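Local coordinates for glycosyl hydrolase family 2, TIM barrel domain protein (Faecalibacterium prausnitzii A2-165, PDB 6ED2) that is a gut-bacterial beta-glucuronidase that probably hydrolyses beta-glucuronide conjugates to release glucuronic acid, at residues E221-E225 against V261-R265; E241-G245 against A272-D276; Y364-D368 against R426-S432. All blocks are in the same frame, centred on the assembly; numbering follows the deposited sequence.

Contact 1. Residues E221-E225 against V261-R265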
ATOM      1  N   GLU A 221     -47.497  22.324 -25.085  1.00 43.42           N
ATOM      2  CA  GLU A 221     -47.490  23.617 -24.403  1.00 53.08           C
ATOM      3  C   GLU A 221     -48.025  23.513 -22.979  1.00 51.11           C
ATOM      4  O   GLU A 221     -47.538  24.209 -22.078  1.00 54.36           O
ATOM      5  CB  GLU A 221     -48.294  24.644 -25.204  1.00 62.76           C
ATOM      6  CG  GLU A 221     -48.611  25.941 -24.433  1.00 68.85           C
ATOM      7  CD  GLU A 221     -47.459  26.944 -24.420  1.00 80.07           C
ATOM      8  OE1 GLU A 221     -46.510  26.778 -23.610  1.00 76.59           O
ATOM      9  OE2 GLU A 221     -47.511  27.907 -25.218  1.00 89.83           O
ATOM     10  N   THR A 222     -49.001  22.637 -22.750  1.00 47.76           N
ATOM     11  CA  THR A 222     -49.630  22.480 -21.446  1.00 49.27           C
ATOM     12  C   THR A 222     -49.191  21.227 -20.700  1.00 50.27           C
ATOM     13  O   THR A 222     -49.672  20.990 -19.587  1.00 46.23           O
ATOM     14  CB  THR A 222     -51.148  22.450 -21.604  1.00 50.42           C
ATOM     15  OG1 THR A 222     -51.493  21.434 -22.555  1.00 49.02           O
ATOM     16  CG2 THR A 222     -51.646  23.796 -22.097  1.00 53.05           C
ATOM     17  N   GLY A 223     -48.323  20.403 -21.283  1.00 46.93           N
ATOM     18  CA  GLY A 223     -47.843  19.247 -20.559  1.00 37.72           C
ATOM     19  C   GLY A 223     -47.124  18.273 -21.457  1.00 39.93           C
ATOM     20  O   GLY A 223     -46.159  18.637 -22.131  1.00 39.44           O
ATOM     21  N   ALA A 224     -47.601  17.033 -21.495  1.00 34.62           N
ATOM     22  CA  ALA A 224     -46.935  16.015 -22.281  1.00 35.72           C
ATOM     23  C   ALA A 224     -47.950  14.971 -22.702  1.00 34.91           C
ATOM     24  O   ALA A 224     -49.048  14.878 -22.147  1.00 43.04           O
ATOM     25  CB  ALA A 224     -45.791  15.368 -21.498  1.00 35.22           C
ATOM     26  N   GLU A 225     -47.566  14.190 -23.698  1.00 31.02           N
ATOM     27  CA  GLU A 225     -48.362  13.073 -24.175  1.00 37.88           C
ATOM     28  C   GLU A 225     -47.481  11.840 -24.282  1.00 35.59           C
ATOM     29  O   GLU A 225     -46.327  11.924 -24.703  1.00 37.65           O
ATOM     30  CB  GLU A 225     -48.997  13.374 -25.539  1.00 39.38           C
ATOM     31  CG  GLU A 225     -49.739  14.689 -25.567  1.00 42.43           C
ATOM     32  CD  GLU A 225     -50.586  14.855 -26.804  1.00 46.06           C
ATOM     33  OE1 GLU A 225     -51.607  15.576 -26.728  1.00 43.37           O
ATOM     34  OE2 GLU A 225     -50.222  14.274 -27.851  1.00 50.74           O
ATOM     35  N   VAL A 261     -50.984  14.123 -20.155  1.00 37.69           N
ATOM     36  CA  VAL A 261     -50.587  14.475 -18.792  1.00 39.71           C
ATOM     37  C   VAL A 261     -50.424  15.987 -18.725  1.00 38.44           C
ATOM     38  O   VAL A 261     -49.380  16.534 -19.110  1.00 37.96           O
ATOM     39  CB  VAL A 261     -49.307  13.760 -18.349  1.00 38.09           C
ATOM     40  CG1 VAL A 261     -49.013  14.072 -16.895  1.00 35.00           C
ATOM     41  CG2 VAL A 261     -49.431  12.261 -18.557  1.00 37.81           C
ATOM     42  N   LYS A 262     -51.439  16.663 -18.201  1.00 40.04           N
ATOM     43  CA  LYS A 262     -51.397  18.114 -18.089  1.00 40.83           C
ATOM     44  C   LYS A 262     -50.422  18.540 -16.995  1.00 40.26           C
ATOM     45  O   LYS A 262     -50.381  17.946 -15.914  1.00 38.35           O
ATOM     46  CB  LYS A 262     -52.795  18.659 -17.804  1.00 37.43           C
ATOM     47  CG  LYS A 262     -52.934  20.150 -18.034  1.00 53.34           C
ATOM     48  CD  LYS A 262     -54.358  20.613 -17.753  1.00 58.40           C
ATOM     49  CE  LYS A 262     -54.397  22.064 -17.282  1.00 57.22           C
ATOM     50  NZ  LYS A 262     -55.767  22.453 -16.835  1.00 65.54           N
ATOM     51  N   ASN A 263     -49.628  19.571 -17.287  1.00 37.79           N
ATOM     52  CA  ASN A 263     -48.600  20.048 -16.359  1.00 44.99           C
ATOM     53  C   ASN A 263     -47.681  18.906 -15.931  1.00 40.54           C
ATOM     54  O   ASN A 263     -47.313  18.785 -14.763  1.00 40.34           O
ATOM     55  CB  ASN A 263     -49.227  20.726 -15.140  1.00 44.48           C
ATOM     56  CG  ASN A 263     -50.139  21.870 -15.524  1.00 50.04           C
ATOM     57  OD1 ASN A 263     -49.733  22.781 -16.248  1.00 57.43           O
ATOM     58  ND2 ASN A 263     -51.376  21.833 -15.043  1.00 50.25           N
ATOM     59  N   ALA A 264     -47.352  18.042 -16.887  1.00 38.88           N
ATOM     60  CA  ALA A 264     -46.455  16.926 -16.644  1.00 38.66           C
ATOM     61  C   ALA A 264     -45.192  17.390 -15.937  1.00 39.63           C
ATOM     62  O   ALA A 264     -44.585  18.396 -16.318  1.00 36.68           O
ATOM     63  CB  ALA A 264     -46.093  16.260 -17.972  1.00 33.44           C
ATOM     64  N   ARG A 265     -44.805  16.654 -14.898  1.00 38.03           N
ATOM     65  CA  ARG A 265     -43.509  16.837 -14.251  1.00 40.21           C
ATOM     66  C   ARG A 265     -42.497  15.980 -14.998  1.00 37.94           C
ATOM     67  O   ARG A 265     -42.584  14.745 -14.998  1.00 36.64           O
ATOM     68  CB  ARG A 265     -43.579  16.471 -12.772  1.00 42.48           C
ATOM     69  CG  ARG A 265     -44.734  17.151 -12.052  1.00 48.99           C
ATOM     70  CD  ARG A 265     -44.619  16.999 -10.556  1.00 57.92           C
ATOM     71  NE  ARG A 265     -43.366  17.557 -10.058  1.00 64.65           N
ATOM     72  CZ  ARG A 265     -43.050  17.645  -8.769  1.00 64.27           C
ATOM     73  NH1 ARG A 265     -43.902  17.210  -7.845  1.00 60.97           N
ATOM     74  NH2 ARG A 265     -41.884  18.164  -8.404  1.00 65.40           N
TER

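Contact 2. Residues E241-G245 against A272-D276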
ATOM      1  N   GLU A 241     -53.525   3.307 -17.049  1.00 32.27           N
ATOM      2  CA  GLU A 241     -53.715   4.456 -16.184  1.00 33.58           C
ATOM      3  C   GLU A 241     -52.358   4.946 -15.718  1.00 32.16           C
ATOM      4  O   GLU A 241     -51.408   4.169 -15.595  1.00 34.90           O
ATOM      5  CB  GLU A 241     -54.580   4.110 -14.962  1.00 32.66           C
ATOM      6  CG  GLU A 241     -55.980   3.634 -15.294  1.00 38.37           C
ATOM      7  CD  GLU A 241     -56.652   2.985 -14.101  1.00 43.67           C
ATOM      8  OE1 GLU A 241     -56.280   1.842 -13.757  1.00 49.51           O
ATOM      9  OE2 GLU A 241     -57.535   3.622 -13.495  1.00 43.65           O
ATOM     10  N   LEU A 242     -52.277   6.242 -15.446  1.00 31.69           N
ATOM     11  CA  LEU A 242     -51.049   6.855 -14.966  1.00 35.36           C
ATOM     12  C   LEU A 242     -51.363   7.580 -13.670  1.00 37.75           C
ATOM     13  O   LEU A 242     -52.270   8.421 -13.634  1.00 33.51           O
ATOM     14  CB  LEU A 242     -50.473   7.815 -16.006  1.00 34.79           C
ATOM     15  CG  LEU A 242     -48.996   8.128 -15.819  1.00 38.20           C
ATOM     16  CD1 LEU A 242     -48.156   6.873 -15.998  1.00 30.30           C
ATOM     17  CD2 LEU A 242     -48.585   9.228 -16.797  1.00 33.65           C
ATOM     18  N   TYR A 243     -50.626   7.248 -12.607  1.00 36.93           N
ATOM     19  CA  TYR A 243     -50.844   7.827 -11.288  1.00 36.61           C
ATOM     20  C   TYR A 243     -49.653   8.670 -10.866  1.00 37.18           C
ATOM     21  O   TYR A 243     -48.497   8.275 -11.055  1.00 37.42           O
ATOM     22  CB  TYR A 243     -51.093   6.744 -10.237  1.00 30.32           C
ATOM     23  CG  TYR A 243     -52.477   6.162 -10.320  1.00 32.26           C
ATOM     24  CD1 TYR A 243     -52.749   5.115 -11.186  1.00 29.39           C
ATOM     25  CD2 TYR A 243     -53.519   6.674  -9.554  1.00 35.27           C
ATOM     26  CE1 TYR A 243     -53.999   4.572 -11.269  1.00 35.52           C
ATOM     27  CE2 TYR A 243     -54.797   6.138  -9.646  1.00 34.09           C
ATOM     28  CZ  TYR A 243     -55.025   5.085 -10.508  1.00 35.88           C
ATOM     29  OH  TYR A 243     -56.270   4.518 -10.626  1.00 38.95           O
ATOM     30  N   ASP A 244     -49.953   9.833 -10.307  1.00 37.11           N
ATOM     31  CA  ASP A 244     -48.994  10.652  -9.573  1.00 35.25           C
ATOM     32  C   ASP A 244     -49.360  10.518  -8.099  1.00 38.22           C
ATOM     33  O   ASP A 244     -50.263  11.205  -7.615  1.00 39.51           O
ATOM     34  CB  ASP A 244     -49.052  12.102 -10.028  1.00 36.82           C
ATOM     35  CG  ASP A 244     -47.964  12.946  -9.404  1.00 39.69           C
ATOM     36  OD1 ASP A 244     -47.094  12.360  -8.728  1.00 42.93           O
ATOM     37  OD2 ASP A 244     -47.980  14.184  -9.593  1.00 44.29           O
ATOM     38  N   GLY A 245     -48.685   9.628  -7.389  1.00 38.34           N
ATOM     39  CA  GLY A 245     -49.154   9.323  -6.045  1.00 38.69           C
ATOM     40  C   GLY A 245     -50.501   8.632  -6.142  1.00 47.36           C
ATOM     41  O   GLY A 245     -50.664   7.668  -6.906  1.00 46.06           O
ATOM     42  N   ALA A 272     -34.957  13.483 -11.336  1.00 30.84           N
ATOM     43  CA  ALA A 272     -35.885  12.506 -11.872  1.00 32.25           C
ATOM     44  C   ALA A 272     -37.288  12.764 -11.341  1.00 34.42           C
ATOM     45  O   ALA A 272     -37.470  13.300 -10.249  1.00 32.74           O
ATOM     46  CB  ALA A 272     -35.445  11.093 -11.505  1.00 30.88           C
ATOM     47  N   TYR A 273     -38.281  12.396 -12.141  1.00 33.58           N
ATOM     48  CA  TYR A 273     -39.644  12.277 -11.657  1.00 31.67           C
ATOM     49  C   TYR A 273     -40.287  11.089 -12.343  1.00 29.40           C
ATOM     50  O   TYR A 273     -40.248  10.984 -13.569  1.00 34.72           O
ATOM     51  CB  TYR A 273     -40.463  13.541 -11.914  1.00 31.24           C
ATOM     52  CG  TYR A 273     -41.671  13.606 -11.027  1.00 40.38           C
ATOM     53  CD1 TYR A 273     -41.587  14.174  -9.762  1.00 43.49           C
ATOM     54  CD2 TYR A 273     -42.892  13.064 -11.429  1.00 41.61           C
ATOM     55  CE1 TYR A 273     -42.681  14.227  -8.931  1.00 46.75           C
ATOM     56  CE2 TYR A 273     -44.000  13.109 -10.595  1.00 42.40           C
ATOM     57  CZ  TYR A 273     -43.886  13.700  -9.347  1.00 47.92           C
ATOM     58  OH  TYR A 273     -44.973  13.774  -8.503  1.00 46.17           O
ATOM     59  N   LEU A 274     -40.871  10.198 -11.554  1.00 31.41           N
ATOM     60  CA  LEU A 274     -41.457   8.966 -12.055  1.00 29.18           C
ATOM     61  C   LEU A 274     -42.950   8.962 -11.764  1.00 36.42           C
ATOM     62  O   LEU A 274     -43.396   9.485 -10.734  1.00 32.34           O
ATOM     63  CB  LEU A 274     -40.779   7.734 -11.424  1.00 27.41           C
ATOM     64  CG  LEU A 274     -39.301   7.557 -11.817  1.00 35.51           C
ATOM     65  CD1 LEU A 274     -38.670   6.366 -11.108  1.00 30.04           C
ATOM     66  CD2 LEU A 274     -39.142   7.425 -13.348  1.00 24.55           C
ATOM     67  N   TYR A 275     -43.721   8.412 -12.697  1.00 32.60           N
ATOM     68  CA  TYR A 275     -45.150   8.195 -12.548  1.00 32.92           C
ATOM     69  C   TYR A 275     -45.413   6.704 -12.448  1.00 29.74           C
ATOM     70  O   TYR A 275     -44.640   5.884 -12.939  1.00 34.25           O
ATOM     71  CB  TYR A 275     -45.938   8.758 -13.735  1.00 33.82           C
ATOM     72  CG  TYR A 275     -46.085  10.260 -13.756  1.00 33.93           C
ATOM     73  CD1 TYR A 275     -47.240  10.882 -13.270  1.00 34.08           C
ATOM     74  CD2 TYR A 275     -45.090  11.060 -14.305  1.00 33.57           C
ATOM     75  CE1 TYR A 275     -47.383  12.274 -13.317  1.00 34.92           C
ATOM     76  CE2 TYR A 275     -45.221  12.434 -14.361  1.00 34.49           C
ATOM     77  CZ  TYR A 275     -46.364  13.041 -13.862  1.00 34.03           C
ATOM     78  OH  TYR A 275     -46.469  14.412 -13.927  1.00 35.17           O
ATOM     79  N   ASP A 276     -46.533   6.353 -11.845  1.00 32.38           N
ATOM     80  CA  ASP A 276     -46.897   4.953 -11.682  1.00 32.39           C
ATOM     81  C   ASP A 276     -47.830   4.553 -12.816  1.00 33.58           C
ATOM     82  O   ASP A 276     -48.861   5.199 -13.039  1.00 34.95           O
ATOM     83  CB  ASP A 276     -47.542   4.711 -10.320  1.00 36.17           C
ATOM     84  CG  ASP A 276     -46.563   4.914  -9.178  1.00 37.56           C
ATOM     85  OD1 ASP A 276     -45.529   4.220  -9.155  1.00 45.09           O
ATOM     86  OD2 ASP A 276     -46.813   5.781  -8.320  1.00 45.89           O
TER
HETATM   87  O   HOH W   1     -48.550  15.629 -12.070  1.00 45.47           O

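Contact 3. Residues Y364-D368 against R426-S432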
ATOM      1  N   TYR A 364     -30.685  -0.051 -13.766  1.00 26.66           N
ATOM      2  CA  TYR A 364     -31.453   0.919 -14.550  1.00 26.35           C
ATOM      3  C   TYR A 364     -32.568   1.525 -13.716  1.00 28.07           C
ATOM      4  O   TYR A 364     -32.875   2.723 -13.842  1.00 24.47           O
ATOM      5  CB  TYR A 364     -32.068   0.272 -15.800  1.00 25.46           C
ATOM      6  CG  TYR A 364     -31.090  -0.445 -16.706  1.00 25.35           C
ATOM      7  CD1 TYR A 364     -30.671   0.138 -17.906  1.00 20.30           C
ATOM      8  CD2 TYR A 364     -30.592  -1.704 -16.369  1.00 20.07           C
ATOM      9  CE1 TYR A 364     -29.760  -0.523 -18.753  1.00 22.54           C
ATOM     10  CE2 TYR A 364     -29.689  -2.365 -17.192  1.00 26.12           C
ATOM     11  CZ  TYR A 364     -29.286  -1.770 -18.401  1.00 24.15           C
ATOM     12  OH  TYR A 364     -28.392  -2.421 -19.218  1.00 22.36           O
ATOM     13  N   GLN A 365     -33.210   0.701 -12.886  1.00 25.92           N
ATOM     14  CA  GLN A 365     -34.266   1.215 -12.022  1.00 27.69           C
ATOM     15  C   GLN A 365     -33.726   2.311 -11.111  1.00 26.50           C
ATOM     16  O   GLN A 365     -34.387   3.335 -10.894  1.00 27.97           O
ATOM     17  CB  GLN A 365     -34.874   0.069 -11.215  1.00 28.76           C
ATOM     18  CG  GLN A 365     -35.527  -1.023 -12.090  1.00 27.77           C
ATOM     19  CD  GLN A 365     -35.931  -2.260 -11.281  1.00 32.30           C
ATOM     20  OE1 GLN A 365     -35.769  -2.299 -10.059  1.00 32.84           O
ATOM     21  NE2 GLN A 365     -36.472  -3.260 -11.958  1.00 30.36           N
ATOM     22  N   MET A 366     -32.504   2.132 -10.600  1.00 28.33           N
ATOM     23  CA  MET A 366     -31.920   3.164  -9.747  1.00 31.78           C
ATOM     24  C   MET A 366     -31.548   4.396 -10.559  1.00 25.93           C
ATOM     25  O   MET A 366     -31.750   5.526 -10.103  1.00 25.57           O
ATOM     26  CB  MET A 366     -30.693   2.622  -8.996  1.00 30.22           C
ATOM     27  CG  MET A 366     -29.963   3.710  -8.178  1.00 35.59           C
ATOM     28  SD  MET A 366     -29.242   3.220  -6.578  1.00 41.19           S
ATOM     29  CE  MET A 366     -30.732   2.692  -5.725  1.00 38.08           C
ATOM     30  N   ALA A 367     -30.971   4.199 -11.753  1.00 27.43           N
ATOM     31  CA  ALA A 367     -30.744   5.336 -12.650  1.00 26.62           C
ATOM     32  C   ALA A 367     -32.047   6.077 -12.928  1.00 24.41           C
ATOM     33  O   ALA A 367     -32.072   7.311 -12.941  1.00 25.60           O
ATOM     34  CB  ALA A 367     -30.097   4.872 -13.952  1.00 24.10           C
ATOM     35  N   ASP A 368     -33.148   5.338 -13.112  1.00 22.77           N
ATOM     36  CA  ASP A 368     -34.447   5.981 -13.303  1.00 27.88           C
ATOM     37  C   ASP A 368     -34.786   6.906 -12.143  1.00 30.56           C
ATOM     38  O   ASP A 368     -35.347   7.990 -12.346  1.00 31.09           O
ATOM     39  CB  ASP A 368     -35.546   4.927 -13.462  1.00 24.60           C
ATOM     40  CG  ASP A 368     -35.512   4.226 -14.816  1.00 30.70           C
ATOM     41  OD1 ASP A 368     -34.718   4.607 -15.716  1.00 28.34           O
ATOM     42  OD2 ASP A 368     -36.288   3.264 -14.982  1.00 32.20           O
ATOM     43  N   ARG A 426     -36.105  -5.325 -23.348  1.00 26.16           N
ATOM     44  CA  ARG A 426     -36.058  -5.254 -21.885  1.00 28.75           C
ATOM     45  C   ARG A 426     -35.979  -3.812 -21.390  1.00 29.95           C
ATOM     46  O   ARG A 426     -36.607  -3.463 -20.386  1.00 24.51           O
ATOM     47  CB  ARG A 426     -34.868  -6.054 -21.350  1.00 26.84           C
ATOM     48  CG  ARG A 426     -34.910  -6.309 -19.826  1.00 30.54           C
ATOM     49  CD  ARG A 426     -33.566  -6.847 -19.339  1.00 25.33           C
ATOM     50  NE  ARG A 426     -32.544  -5.807 -19.457  1.00 28.67           N
ATOM     51  CZ  ARG A 426     -31.333  -5.866 -18.902  1.00 29.83           C
ATOM     52  NH1 ARG A 426     -30.978  -6.918 -18.167  1.00 24.61           N
ATOM     53  NH2 ARG A 426     -30.480  -4.855 -19.071  1.00 26.89           N
ATOM     54  N   ASP A 427     -35.240  -2.950 -22.095  1.00 26.69           N
ATOM     55  CA  ASP A 427     -34.820  -1.681 -21.523  1.00 25.95           C
ATOM     56  C   ASP A 427     -35.515  -0.469 -22.119  1.00 23.50           C
ATOM     57  O   ASP A 427     -35.284   0.644 -21.641  1.00 24.34           O
ATOM     58  CB  ASP A 427     -33.294  -1.535 -21.658  1.00 23.60           C
ATOM     59  CG  ASP A 427     -32.553  -2.585 -20.839  1.00 28.82           C
ATOM     60  OD1 ASP A 427     -33.219  -3.259 -20.017  1.00 30.27           O
ATOM     61  OD2 ASP A 427     -31.325  -2.772 -21.019  1.00 28.45           O
ATOM     62  N   LYS A 428     -36.395  -0.649 -23.104  1.00 25.15           N
ATOM     63  CA  LYS A 428     -36.862   0.504 -23.875  1.00 26.12           C
ATOM     64  C   LYS A 428     -37.708   1.470 -23.059  1.00 26.84           C
ATOM     65  O   LYS A 428     -37.812   2.641 -23.439  1.00 28.78           O
ATOM     66  CB  LYS A 428     -37.654   0.041 -25.098  1.00 24.91           C
ATOM     67  CG  LYS A 428     -38.938  -0.727 -24.752  1.00 28.35           C
ATOM     68  CD  LYS A 428     -39.383  -1.644 -25.890  1.00 31.90           C
ATOM     69  CE  LYS A 428     -40.507  -2.592 -25.442  1.00 35.96           C
ATOM     70  NZ  LYS A 428     -40.749  -3.681 -26.431  1.00 38.07           N
ATOM     71  N   ASN A 429     -38.294   1.047 -21.934  1.00 24.73           N
ATOM     72  CA  ASN A 429     -39.170   1.961 -21.200  1.00 25.29           C
ATOM     73  C   ASN A 429     -38.485   2.664 -20.034  1.00 28.04           C
ATOM     74  O   ASN A 429     -39.150   3.397 -19.294  1.00 27.35           O
ATOM     75  CB  ASN A 429     -40.420   1.227 -20.709  1.00 25.81           C
ATOM     76  CG  ASN A 429     -41.315   0.795 -21.854  1.00 28.07           C
ATOM     77  OD1 ASN A 429     -41.704   1.616 -22.685  1.00 31.07           O
ATOM     78  ND2 ASN A 429     -41.598  -0.504 -21.937  1.00 27.80           N
ATOM     79  N   HIS A 430     -37.183   2.482 -19.861  1.00 27.49           N
ATOM     80  CA  HIS A 430     -36.468   3.212 -18.819  1.00 26.05           C
ATOM     81  C   HIS A 430     -36.267   4.650 -19.272  1.00 28.45           C
ATOM     82  O   HIS A 430     -35.692   4.878 -20.338  1.00 26.37           O
ATOM     83  CB  HIS A 430     -35.107   2.568 -18.548  1.00 24.91           C
ATOM     84  CG  HIS A 430     -35.186   1.251 -17.845  1.00 27.65           C
ATOM     85  ND1 HIS A 430     -35.718   1.116 -16.579  1.00 27.17           N
ATOM     86  CD2 HIS A 430     -34.784   0.013 -18.221  1.00 22.16           C
ATOM     87  CE1 HIS A 430     -35.644  -0.151 -16.207  1.00 28.81           C
ATOM     88  NE2 HIS A 430     -35.087  -0.841 -17.187  1.00 28.12           N
ATOM     89  N   PRO A 431     -36.705   5.646 -18.502  1.00 30.15           N
ATOM     90  CA  PRO A 431     -36.348   7.022 -18.870  1.00 26.20           C
ATOM     91  C   PRO A 431     -34.840   7.229 -18.895  1.00 30.81           C
ATOM     92  O   PRO A 431     -34.344   8.018 -19.708  1.00 28.66           O
ATOM     93  CB  PRO A 431     -37.027   7.868 -17.785  1.00 25.74           C
ATOM     94  CG  PRO A 431     -37.186   6.935 -16.637  1.00 29.47           C
ATOM     95  CD  PRO A 431     -37.458   5.588 -17.238  1.00 27.05           C
ATOM     96  N   SER A 432     -34.093   6.501 -18.057  1.00 27.57           N
ATOM     97  CA  SER A 432     -32.644   6.676 -17.992  1.00 29.47           C
ATOM     98  C   SER A 432     -31.948   6.274 -19.292  1.00 27.29           C
ATOM     99  O   SER A 432     -30.912   6.857 -19.630  1.00 28.39           O
ATOM    100  CB  SER A 432     -32.056   5.877 -16.814  1.00 26.97           C
ATOM    101  OG  SER A 432     -32.262   4.476 -16.956  1.00 27.91           O
TER

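Contact 1. Residues E221-E225 against V261-R265
G223 packs against the turn that ends strand 256-262, with its CA 3.4 Å from V261 O in a CA-H...O contact. Having no side chain, the glycine lets this carbonyl come in close, and its backbone angles suit glycine. Next to it A224 and V261 form an antiparallel hydrogen-bonded pair: V261 N gives a bond to A224 O of 2.9 Å, nearly straight at 172°, while A224 N returns a more bent one to V261 O at 3.0 Å. The buried face that carries the side chains of A224 and V261 also holds the apolar part of the contact, where the methyls of A224 and A264 meet CB to CB at 3.6 Å and both rest on I297. This is one end of a three-stranded antiparallel sheet in the beta-sandwich domain that precedes the TIM barrel; a type II turn from V261 to A264, with N263 in the left-handed region, carries the chain away from the edge strand. Toward solvent the packing thins. Here N263 N reaches T222 O at 2.7 Å. K262 puts its CG anti to the backbone N (chi1 -165°), which leaves CG 3.7 Å from T222 O and sends the rest of the extended chain outward. N263 starts away from the partner strand, but its amide end swings back, OD1 ending 3.8 Å from T222 O.

Contact 2. Residues E241-G245 against A272-D276
Y243 and D276 pair across the two central strands of a four-stranded antiparallel sheet, one layer of the domain's beta sandwich. Two nearly straight backbone bonds join them: Y243 N to D276 O at 2.7 Å and D276 N to Y243 O at 2.9 Å. Their side chains leave on the same face, but the Y243 ring then runs off past its partner. On the other face L242 swings CG anti to its N (chi1 -160°), which lays CD1 3.7 Å from Y275 CB, the two side chains crossing at about a right angle. The Y275 ring has Y243 O at its edge, 3.6 Å from CD1, and Y273 CE2 over one face, toward the rim. D244 has CG opposite its backbone N (chi1 -173°), which carries the carboxylate across to Y273. Y273 OH donates to the syn side of D244 OD1 at 2.6 Å, with the ring almost perpendicular to the carboxylate. Further back on the same strand, E241 turns away from this contact toward the magnesium ion and R248. Y275 OH, bonded to R265 N, shares with D244 one water, which lies 3.0 Å from Y275 OH and donates a 2.9 Å hydrogen bond to D244 OD2.

Contact 3. Residues Y364-D368 against R426-S432
Y364 sets its CB squarely over the face of the H430 imidazole in a CH-pi contact, 3.5 Å from the ring centroid and only 10° off the normal, while D368 from the next turn of the same helix holds that ring at its edge. The helix, 361-370, is one of the outer helices of the TIM barrel, and it packs here on the loop that leads from helix 409-427 into barrel strand 433-440, at the N-terminal end of the strands. H430 ND1 donates to D368 OD2 at 2.7 Å, on the syn side and close to the ring plane, so the imidazole is fixed both in tilt and in rotation. The other oxygen of the carboxylate is gripped twice: S432 OG gives D368 OD1 a bond of 2.8 Å and S432 N one of 3.1 Å, the two donors coming from opposite faces of the carboxylate plane. With three donors around it, this buried carboxylate probably stays ionised. The Y364 ring itself slides past H430 with little overlap. It runs on to D427, whose CG stands over one face near the rim, and the Y364 hydroxyl is hydrogen-bonded to D376. R426, bent at chi3, folds back to D427 in a salt bridge, NE to OD1 at 2.7 Å. Beside the carboxylate, A367 CB comes within 3.6 Å of S432 CB.

Overall arrangement
Following the chain from the N terminus, residues 221-225 open contact 1 and 241-245 open contact 2 before either has closed. The chain returns at 261-265 to close the first and at 272-276 to close the second, so the two cross. They belong to different sheets of the sandwich, and the sheets touch at, among other places, V261 CG2 on L242 CD2. Contact 3 follows in series, closing a loop of 57 residues within the TIM barrel domain. It does not touch contact 1, but contact 2 reaches it: A272 CB packs on D368 O and L274 on P431, which seats the end of the sandwich on the barrel.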